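Local coordinates for protein mini spindles (Drosophila melanogaster, PDB 5VJC), which probably binds tubulin through TOG domains built of HEAT repeats, promoting microtubule dynamics and mitotic spindle formation, at residues A[6-17]-A[81-92]. Numbering follows the deposited sequence.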
ATOM      1  N   PRO A   6     -12.419  18.377 -19.800  1.00 61.97           N
ATOM      2  CA  PRO A   6     -12.310  17.993 -18.384  1.00 56.85           C
ATOM      3  C   PRO A   6     -11.018  17.231 -18.131  1.00 48.69           C
ATOM      4  O   PRO A   6     -10.500  16.625 -19.068  1.00 51.47           O
ATOM      5  CB  PRO A   6     -13.539  17.104 -18.158  1.00 52.10           C
ATOM      6  CG  PRO A   6     -13.833  16.533 -19.513  1.00 61.38           C
ATOM      7  CD  PRO A   6     -13.476  17.623 -20.498  1.00 58.95           C
ATOM      8  N   LEU A   7     -10.497  17.281 -16.908  1.00 48.94           N
ATOM      9  CA  LEU A   7      -9.247  16.596 -16.584  1.00 43.80           C
ATOM     10  C   LEU A   7      -9.352  15.109 -16.900  1.00 38.86           C
ATOM     11  O   LEU A   7      -8.473  14.517 -17.534  1.00 42.99           O
ATOM     12  CB  LEU A   7      -8.886  16.788 -15.104  1.00 41.11           C
ATOM     13  CG  LEU A   7      -8.550  18.204 -14.635  1.00 44.68           C
ATOM     14  CD1 LEU A   7      -8.063  18.167 -13.197  1.00 44.17           C
ATOM     15  CD2 LEU A   7      -7.507  18.853 -15.536  1.00 39.56           C
ATOM     16  N   LEU A   8     -10.444  14.514 -16.447  1.00 36.62           N
ATOM     17  CA  LEU A   8     -10.665  13.093 -16.610  1.00 34.67           C
ATOM     18  C   LEU A   8     -12.002  12.882 -17.298  1.00 41.10           C
ATOM     19  O   LEU A   8     -12.962  13.607 -17.036  1.00 37.11           O
ATOM     20  CB  LEU A   8     -10.640  12.377 -15.257  1.00 34.00           C
ATOM     21  CG  LEU A   8      -9.328  12.462 -14.486  1.00 28.74           C
ATOM     22  CD1 LEU A   8      -9.483  11.776 -13.147  1.00 31.44           C
ATOM     23  CD2 LEU A   8      -8.191  11.832 -15.286  1.00 26.89           C
ATOM     24  N   CYS A   9     -12.065  11.890 -18.173  1.00 38.67           N
ATOM     25  CA  CYS A   9     -13.293  11.652 -18.917  1.00 43.71           C
ATOM     26  C   CYS A   9     -14.030  10.438 -18.347  1.00 41.52           C
ATOM     27  O   CYS A   9     -13.446   9.360 -18.201  1.00 40.19           O
ATOM     28  CB  CYS A   9     -12.969  11.479 -20.407  1.00 38.99           C
ATOM     29  SG  CYS A   9     -14.381  11.022 -21.460  1.00 60.58           S
ATOM     30  N   ALA A  10     -15.298  10.620 -17.982  1.00 40.81           N
ATOM     31  CA  ALA A  10     -16.120   9.485 -17.589  1.00 43.02           C
ATOM     32  C   ALA A  10     -16.395   8.648 -18.823  1.00 47.95           C
ATOM     33  O   ALA A  10     -17.116   9.066 -19.731  1.00 56.94           O
ATOM     34  CB  ALA A  10     -17.425   9.932 -16.939  1.00 44.88           C
ATOM     35  N   ASN A  11     -15.782   7.476 -18.869  1.00 42.39           N
ATOM     36  CA  ASN A  11     -15.984   6.554 -19.966  1.00 41.83           C
ATOM     37  C   ASN A  11     -15.818   5.162 -19.406  1.00 41.10           C
ATOM     38  O   ASN A  11     -15.604   5.005 -18.195  1.00 35.01           O
ATOM     39  CB  ASN A  11     -15.011   6.839 -21.116  1.00 39.39           C
ATOM     40  CG  ASN A  11     -13.556   6.781 -20.682  1.00 41.75           C
ATOM     41  OD1 ASN A  11     -13.170   5.929 -19.884  1.00 37.91           O
ATOM     42  ND2 ASN A  11     -12.737   7.697 -21.211  1.00 36.94           N
ATOM     43  N   SER A  12     -15.913   4.155 -20.267  1.00 40.47           N
ATOM     44  CA  SER A  12     -15.806   2.771 -19.819  1.00 31.56           C
ATOM     45  C   SER A  12     -14.502   2.140 -20.284  1.00 31.22           C
ATOM     46  O   SER A  12     -14.406   0.920 -20.413  1.00 31.58           O
ATOM     47  CB  SER A  12     -16.994   1.955 -20.336  1.00 38.05           C
ATOM     48  OG  SER A  12     -16.938   1.881 -21.749  1.00 38.98           O
ATOM     49  N   ALA A  13     -13.496   2.970 -20.546  1.00 32.89           N
ATOM     50  CA  ALA A  13     -12.231   2.474 -21.072  1.00 31.97           C
ATOM     51  C   ALA A  13     -11.485   1.559 -20.081  1.00 27.48           C
ATOM     52  O   ALA A  13     -10.613   0.778 -20.479  1.00 28.00           O
ATOM     53  CB  ALA A  13     -11.347   3.639 -21.486  1.00 32.72           C
ATOM     54  N   LYS A  14     -11.834   1.633 -18.805  1.00 27.65           N
ATOM     55  CA  LYS A  14     -11.177   0.783 -17.820  1.00 27.46           C
ATOM     56  C   LYS A  14     -11.400  -0.693 -18.150  1.00 25.14           C
ATOM     57  O   LYS A  14     -10.520  -1.531 -17.928  1.00 23.28           O
ATOM     58  CB  LYS A  14     -11.670   1.101 -16.386  1.00 26.47           C
ATOM     59  CG  LYS A  14     -10.909   0.347 -15.300  1.00 24.11           C
ATOM     60  CD  LYS A  14     -11.633   0.412 -13.945  1.00 25.19           C
ATOM     61  CE  LYS A  14     -11.519   1.815 -13.316  1.00 23.20           C
ATOM     62  NZ  LYS A  14     -12.256   1.800 -12.014  1.00 25.35           N
ATOM     63  N   ASN A  15     -12.573  -1.015 -18.698  1.00 27.80           N
ATOM     64  CA  ASN A  15     -12.847  -2.386 -19.088  1.00 27.69           C
ATOM     65  C   ASN A  15     -11.795  -2.931 -20.043  1.00 24.47           C
ATOM     66  O   ASN A  15     -11.286  -4.037 -19.847  1.00 26.59           O
ATOM     67  CB  ASN A  15     -14.246  -2.508 -19.721  1.00 29.68           C
ATOM     68  CG  ASN A  15     -15.343  -2.295 -18.707  1.00 34.87           C
ATOM     69  OD1 ASN A  15     -15.153  -2.546 -17.517  1.00 30.75           O
ATOM     70  ND2 ASN A  15     -16.480  -1.793 -19.161  1.00 39.73           N
ATOM     71  N   GLN A  16     -11.437  -2.145 -21.049  1.00 28.91           N
ATOM     72  CA  GLN A  16     -10.464  -2.612 -22.024  1.00 34.34           C
ATOM     73  C   GLN A  16      -9.075  -2.700 -21.397  1.00 29.76           C
ATOM     74  O   GLN A  16      -8.278  -3.571 -21.757  1.00 27.79           O
ATOM     75  CB  GLN A  16     -10.431  -1.706 -23.263  1.00 33.57           C
ATOM     76  CG  GLN A  16      -9.676  -2.324 -24.428  1.00 40.34           C
ATOM     77  CD  GLN A  16     -10.245  -3.687 -24.823  1.00 46.32           C
ATOM     78  OE1 GLN A  16     -11.435  -3.809 -25.144  1.00 48.09           O
ATOM     79  NE2 GLN A  16      -9.402  -4.721 -24.778  1.00 39.87           N
ATOM     80  N   ARG A  17      -8.789  -1.814 -20.447  1.00 24.93           N
ATOM     81  CA  ARG A  17      -7.481  -1.832 -19.800  1.00 24.84           C
ATOM     82  C   ARG A  17      -7.343  -3.095 -18.961  1.00 22.84           C
ATOM     83  O   ARG A  17      -6.315  -3.769 -19.009  1.00 23.31           O
ATOM     84  CB  ARG A  17      -7.278  -0.574 -18.955  1.00 23.95           C
ATOM     85  CG  ARG A  17      -7.215   0.719 -19.801  1.00 26.26           C
ATOM     86  CD  ARG A  17      -6.675   1.885 -18.977  1.00 28.32           C
ATOM     87  NE  ARG A  17      -7.572   2.256 -17.884  1.00 23.84           N
ATOM     88  CZ  ARG A  17      -8.525   3.179 -17.980  1.00 24.49           C
ATOM     89  NH1 ARG A  17      -8.743   3.798 -19.137  1.00 26.46           N
ATOM     90  NH2 ARG A  17      -9.282   3.461 -16.928  1.00 24.34           N
ATOM     91  N   ASN A  81     -16.442  16.018  -9.924  1.00 49.57           N
ATOM     92  CA  ASN A  81     -16.347  14.972 -10.929  1.00 50.86           C
ATOM     93  C   ASN A  81     -15.768  13.673 -10.386  1.00 46.80           C
ATOM     94  O   ASN A  81     -14.745  13.185 -10.869  1.00 45.85           O
ATOM     95  CB  ASN A  81     -15.521  15.466 -12.119  1.00 47.64           C
ATOM     96  CG  ASN A  81     -16.032  14.916 -13.453  1.00 58.23           C
ATOM     97  OD1 ASN A  81     -16.788  13.926 -13.496  1.00 62.52           O
ATOM     98  ND2 ASN A  81     -15.620  15.548 -14.545  1.00 62.57           N
ATOM     99  N   SER A  82     -16.443  13.111  -9.391  1.00 42.70           N
ATOM    100  CA  SER A  82     -16.043  11.845  -8.793  1.00 38.36           C
ATOM    101  C   SER A  82     -16.324  10.654  -9.716  1.00 41.32           C
ATOM    102  O   SER A  82     -15.605   9.648  -9.689  1.00 37.01           O
ATOM    103  CB  SER A  82     -16.767  11.653  -7.462  1.00 37.93           C
ATOM    104  OG  SER A  82     -18.125  11.330  -7.689  1.00 50.50           O
ATOM    105  N   LYS A  83     -17.368  10.754 -10.536  1.00 40.95           N
ATOM    106  CA  LYS A  83     -17.660   9.690 -11.494  1.00 40.78           C
ATOM    107  C   LYS A  83     -16.444   9.468 -12.403  1.00 35.02           C
ATOM    108  O   LYS A  83     -15.975   8.337 -12.590  1.00 31.36           O
ATOM    109  CB  LYS A  83     -18.903  10.033 -12.325  1.00 46.62           C
ATOM    110  CG  LYS A  83     -19.526   8.858 -13.078  1.00 46.72           C
ATOM    111  CD  LYS A  83     -19.142   7.495 -12.484  1.00 50.80           C
ATOM    112  CE  LYS A  83     -19.904   6.356 -13.169  1.00 57.86           C
ATOM    113  NZ  LYS A  83     -19.400   5.015 -12.746  1.00 56.48           N
ATOM    114  N   ALA A  84     -15.919  10.560 -12.936  1.00 32.51           N
ATOM    115  CA  ALA A  84     -14.755  10.505 -13.812  1.00 35.20           C
ATOM    116  C   ALA A  84     -13.522   9.930 -13.087  1.00 29.88           C
ATOM    117  O   ALA A  84     -12.818   9.081 -13.634  1.00 28.50           O
ATOM    118  CB  ALA A  84     -14.459  11.889 -14.374  1.00 37.07           C
ATOM    119  N   LEU A  85     -13.286  10.373 -11.853  1.00 35.95           N
ATOM    120  CA  LEU A  85     -12.198   9.813 -11.043  1.00 31.86           C
ATOM    121  C   LEU A  85     -12.326   8.291 -11.004  1.00 27.58           C
ATOM    122  O   LEU A  85     -11.382   7.590 -11.356  1.00 27.30           O
ATOM    123  CB  LEU A  85     -12.187  10.400  -9.616  1.00 34.78           C
ATOM    124  CG  LEU A  85     -10.959  10.049  -8.755  1.00 29.88           C
ATOM    125  CD1 LEU A  85     -11.061   8.660  -8.137  1.00 28.87           C
ATOM    126  CD2 LEU A  85      -9.722  10.148  -9.615  1.00 30.37           C
ATOM    127  N   VAL A  86     -13.493   7.782 -10.620  1.00 25.10           N
ATOM    128  CA  VAL A  86     -13.702   6.332 -10.557  1.00 26.26           C
ATOM    129  C   VAL A  86     -13.468   5.622 -11.899  1.00 28.81           C
ATOM    130  O   VAL A  86     -12.837   4.558 -11.951  1.00 25.05           O
ATOM    131  CB  VAL A  86     -15.123   5.990 -10.047  1.00 33.24           C
ATOM    132  CG1 VAL A  86     -15.385   4.481 -10.130  1.00 30.42           C
ATOM    133  CG2 VAL A  86     -15.291   6.489  -8.603  1.00 36.36           C
ATOM    134  N   CYS A  87     -13.983   6.205 -12.977  1.00 30.14           N
ATOM    135  CA  CYS A  87     -13.732   5.705 -14.327  1.00 29.96           C
ATOM    136  C   CYS A  87     -12.234   5.636 -14.685  1.00 29.42           C
ATOM    137  O   CYS A  87     -11.814   4.811 -15.513  1.00 26.90           O
ATOM    138  CB  CYS A  87     -14.473   6.581 -15.350  1.00 32.01           C
ATOM    139  SG  CYS A  87     -16.272   6.416 -15.263  1.00 37.91           S
ATOM    140  N   ASN A  88     -11.431   6.508 -14.081  1.00 26.06           N
ATOM    141  CA  ASN A  88     -10.009   6.528 -14.380  1.00 25.57           C
ATOM    142  C   ASN A  88      -9.143   6.142 -13.166  1.00 23.57           C
ATOM    143  O   ASN A  88      -7.938   6.356 -13.165  1.00 22.51           O
ATOM    144  CB  ASN A  88      -9.609   7.908 -14.905  1.00 25.77           C
ATOM    145  CG  ASN A  88     -10.263   8.234 -16.240  1.00 28.17           C
ATOM    146  OD1 ASN A  88      -9.701   7.950 -17.285  1.00 29.62           O
ATOM    147  ND2 ASN A  88     -11.456   8.828 -16.202  1.00 28.66           N
ATOM    148  N   LEU A  89      -9.764   5.540 -12.156  1.00 23.74           N
ATOM    149  CA  LEU A  89      -9.063   5.255 -10.901  1.00 24.44           C
ATOM    150  C   LEU A  89      -7.761   4.486 -11.088  1.00 23.56           C
ATOM    151  O   LEU A  89      -6.742   4.805 -10.463  1.00 22.05           O
ATOM    152  CB  LEU A  89      -9.975   4.457  -9.950  1.00 21.31           C
ATOM    153  CG  LEU A  89      -9.358   4.062  -8.597  1.00 19.77           C
ATOM    154  CD1 LEU A  89      -8.947   5.303  -7.757  1.00 19.25           C
ATOM    155  CD2 LEU A  89     -10.320   3.127  -7.803  1.00 15.13           C
ATOM    156  N   ASP A  90      -7.814   3.455 -11.928  1.00 23.26           N
ATOM    157  CA  ASP A  90      -6.666   2.581 -12.147  1.00 25.04           C
ATOM    158  C   ASP A  90      -5.467   3.366 -12.707  1.00 24.47           C
ATOM    159  O   ASP A  90      -4.316   3.144 -12.286  1.00 22.81           O
ATOM    160  CB  ASP A  90      -7.058   1.402 -13.070  1.00 26.05           C
ATOM    161  CG  ASP A  90      -7.528   1.856 -14.468  1.00 27.90           C
ATOM    162  OD1 ASP A  90      -8.401   2.750 -14.556  1.00 27.10           O
ATOM    163  OD2 ASP A  90      -7.015   1.311 -15.480  1.00 25.28           O
ATOM    164  N   LEU A  91      -5.731   4.308 -13.615  1.00 20.42           N
ATOM    165  CA  LEU A  91      -4.677   5.152 -14.184  1.00 19.15           C
ATOM    166  C   LEU A  91      -4.087   6.082 -13.122  1.00 21.33           C
ATOM    167  O   LEU A  91      -2.876   6.299 -13.072  1.00 21.73           O
ATOM    168  CB  LEU A  91      -5.221   6.002 -15.348  1.00 22.21           C
ATOM    169  CG  LEU A  91      -5.869   5.183 -16.477  1.00 25.91           C
ATOM    170  CD1 LEU A  91      -6.561   6.098 -17.513  1.00 24.24           C
ATOM    171  CD2 LEU A  91      -4.774   4.360 -17.122  1.00 27.25           C
ATOM    172  N   ILE A  92      -4.954   6.652 -12.302  1.00 21.47           N
ATOM    173  CA  ILE A  92      -4.498   7.598 -11.277  1.00 24.33           C
ATOM    174  C   ILE A  92      -3.691   6.879 -10.189  1.00 23.00           C
ATOM    175  O   ILE A  92      -2.664   7.404  -9.737  1.00 23.02           O
ATOM    176  CB  ILE A  92      -5.670   8.354 -10.631  1.00 22.71           C
ATOM    177  CG1 ILE A  92      -6.383   9.232 -11.674  1.00 24.17           C
ATOM    178  CG2 ILE A  92      -5.185   9.225  -9.487  1.00 27.42           C
ATOM    179  CD1 ILE A  92      -5.447  10.132 -12.446  1.00 29.55           C
TER
HETATM  180  O   HOH W   1     -15.814  14.392 -16.849  1.00 56.13           O
HETATM  181  O   HOH W   2      -9.986  10.285 -18.806  1.00 27.44           O
HETATM  182  O   HOH W   3     -13.760   3.497 -17.194  1.00 28.12           O
HETATM  183  O   HOH W   4     -10.810   5.711 -18.509  1.00 29.92           O
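L8 packs its CB against A84 CB and lays CD1 alongside L85 CD2 at 3.9 Å, the two leucines pointing the same way, with I92 CG1 slightly farther from the same methyl. A10 follows, its CB resting on C87 SG and A84. Where helix 82-87 gives way to helix 89-99, the buried N88 amide ties the extended 8-11 chain to the turn: ND2 donates to C9 O (2.9 Å) from above that carbonyl's plane and, in a somewhat straighter bond (168°), to A84 O in the preceding helix 82-87, while OD1 takes a water shared with C9 N. K14 wedges among V86, C87, L89 and D90; with CG anti to the backbone N (chi1 -174°) and a bend at chi3, NZ reaches V86 O (2.8 Å), capturing a carbonyl at the helix end, and is also salt-bridged to E133. R17 grips D90 side-on, NE to OD2 and NH2 to OD1, both 2.6 Å, the two planes 17° apart; L91 CD1 lies 3.5 Å over the guanidinium centre. The contact thus joins the N-terminal segment and the start of helix 13-22 to the junction of helices 82-87 and 89-99; helix 36-48 touches L91, helix 64-77 touches L8, and Y114 of helix 105-124 meets L85 and I92.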